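Local coordinates for protein mycobacterial cidal antitoxin MbcA (Mycobacterium tuberculosis, PDB 6FKG) that neutralises its cognate NAD+ phosphorylase toxin MbcT by blocking access to the toxin active site, as the antitoxin of a type II toxin-antitoxin pair, at residues N6-A9 and S10-G14. Numbering follows the deposited sequence.
Sequences NVLA and STVSG
In T11, a chi1 of -53° sets OG1 opposite the carbonyl carbon and beside the backbone N, directing the hydroxyl back toward the N-terminal end, at V7 O, to which it donates a 2.6 Å hydrogen bond. The site is the N-terminal end of helix 7-19, its first two turns, with N6 as N-cap. T11 N also donates to V7 O, at 2.9 Å and with a bent N-H...O angle of 149°, so one carbonyl oxygen takes two donors from the same residue. They arrive from opposite faces of its plane. The hydroxyl's bond ties it to the backbone and fixes its rotation; V7 CG1 lies 3.8 Å from T11 OG1. At the cap itself, N6 OD1 accepts from A9 N at 2.9 Å; the donor sits above the carbonyl plane of the side-chain amide. This capping bond serves a first-turn N-H that has no i-4 carbonyl within the helix to donate to, and N6 O then begins the regular i to i+4 pattern by accepting from S10 N. On another side of the helix, L8 and V12 lie alongside each other and point the same way, with L8 CD1 4.2 Å from V12 CG2. The helix end meets two neighbours: A9 and V12 pack on W40 of helix 34-41, whereas L8 and T11 pack on F137 of the MbcT chain, and OE1 of Q11 of MbcT is hydrogen-bonded to V7 N. This end of the helix thus forms part of the toxin-antitoxin interface. V12 CG2 also comes within 3.4 Å of L8 O, the oxygen that accepts from V12 N.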
ATOM      1  N   ASN C   6     -39.910  -0.617   8.143  1.00 48.29           N
ATOM      2  CA  ASN C   6     -38.991  -0.788   9.263  1.00 47.63           C
ATOM      3  C   ASN C   6     -38.451   0.556   9.739  1.00 45.74           C
ATOM      4  O   ASN C   6     -38.302   1.509   8.954  1.00 42.96           O
ATOM      5  CB  ASN C   6     -37.837  -1.728   8.894  1.00 52.33           C
ATOM      6  CG  ASN C   6     -36.889  -1.124   7.880  1.00 45.62           C
ATOM      7  OD1 ASN C   6     -35.934  -0.443   8.241  1.00 42.04           O
ATOM      8  ND2 ASN C   6     -37.159  -1.367   6.597  1.00 49.55           N
ATOM      9  N   VAL C   7     -38.172   0.632  11.034  1.00 39.52           N
ATOM     10  CA  VAL C   7     -37.858   1.899  11.676  1.00 43.08           C
ATOM     11  C   VAL C   7     -36.533   2.490  11.191  1.00 43.55           C
ATOM     12  O   VAL C   7     -36.400   3.710  11.074  1.00 40.48           O
ATOM     13  CB  VAL C   7     -37.832   1.739  13.208  1.00 39.09           C
ATOM     14  CG1 VAL C   7     -37.618   3.072  13.863  1.00 37.53           C
ATOM     15  CG2 VAL C   7     -39.156   1.155  13.671  1.00 52.25           C
ATOM     16  N   LEU C   8     -35.556   1.637  10.899  1.00 36.55           N
ATOM     17  CA  LEU C   8     -34.289   2.139  10.364  1.00 39.24           C
ATOM     18  C   LEU C   8     -34.503   2.954   9.074  1.00 35.38           C
ATOM     19  O   LEU C   8     -34.047   4.104   8.968  1.00 32.48           O
ATOM     20  CB  LEU C   8     -33.324   0.981  10.110  1.00 40.45           C
ATOM     21  CG  LEU C   8     -32.032   1.319   9.369  1.00 44.29           C
ATOM     22  CD1 LEU C   8     -31.288   2.416  10.098  1.00 41.46           C
ATOM     23  CD2 LEU C   8     -31.182   0.074   9.276  1.00 47.76           C
ATOM     24  N   ALA C   9     -35.199   2.357   8.108  1.00 34.32           N
ATOM     25  CA  ALA C   9     -35.464   3.008   6.830  1.00 37.31           C
ATOM     26  C   ALA C   9     -36.299   4.262   7.028  1.00 40.95           C
ATOM     27  O   ALA C   9     -36.023   5.313   6.436  1.00 34.26           O
ATOM     28  CB  ALA C   9     -36.164   2.055   5.877  1.00 41.87           C
ATOM     29  N   SER C  10     -37.324   4.147   7.861  1.00 38.44           N
ATOM     30  CA  SER C  10     -38.203   5.274   8.149  1.00 44.42           C
ATOM     31  C   SER C  10     -37.410   6.463   8.712  1.00 40.90           C
ATOM     32  O   SER C  10     -37.633   7.622   8.349  1.00 35.72           O
ATOM     33  CB  SER C  10     -39.297   4.837   9.127  1.00 46.88           C
ATOM     34  OG  SER C  10     -40.140   5.918   9.463  1.00 60.19           O
ATOM     35  N   THR C  11     -36.456   6.168   9.584  1.00 36.13           N
ATOM     36  CA  THR C  11     -35.679   7.213  10.226  1.00 36.91           C
ATOM     37  C   THR C  11     -34.738   7.890   9.234  1.00 33.90           C
ATOM     38  O   THR C  11     -34.646   9.119   9.192  1.00 33.33           O
ATOM     39  CB  THR C  11     -34.871   6.650  11.399  1.00 42.56           C
ATOM     40  OG1 THR C  11     -35.761   5.943  12.272  1.00 40.35           O
ATOM     41  CG2 THR C  11     -34.189   7.785  12.160  1.00 40.84           C
ATOM     42  N   VAL C  12     -34.057   7.083   8.424  1.00 32.33           N
ATOM     43  CA  VAL C  12     -33.169   7.604   7.387  1.00 33.89           C
ATOM     44  C   VAL C  12     -33.961   8.413   6.359  1.00 38.74           C
ATOM     45  O   VAL C  12     -33.550   9.506   5.957  1.00 34.05           O
ATOM     46  CB  VAL C  12     -32.411   6.467   6.668  1.00 35.08           C
ATOM     47  CG1 VAL C  12     -31.669   6.997   5.431  1.00 33.49           C
ATOM     48  CG2 VAL C  12     -31.456   5.787   7.628  1.00 32.26           C
ATOM     49  N   SER C  13     -35.101   7.872   5.940  1.00 33.30           N
ATOM     50  CA  SER C  13     -35.951   8.563   4.976  1.00 35.86           C
ATOM     51  C   SER C  13     -36.381   9.944   5.488  1.00 39.45           C
ATOM     52  O   SER C  13     -36.387  10.929   4.737  1.00 36.96           O
ATOM     53  CB  SER C  13     -37.173   7.706   4.656  1.00 32.50           C
ATOM     54  OG  SER C  13     -37.975   8.335   3.685  1.00 38.74           O
ATOM     55  N   GLY C  14     -36.747  10.012   6.765  1.00 33.59           N
ATOM     56  CA  GLY C  14     -37.177  11.263   7.370  1.00 33.38           C
ATOM     57  C   GLY C  14     -36.098  12.325   7.294  1.00 34.68           C
ATOM     58  O   GLY C  14     -36.377  13.484   6.961  1.00 39.01           O
TER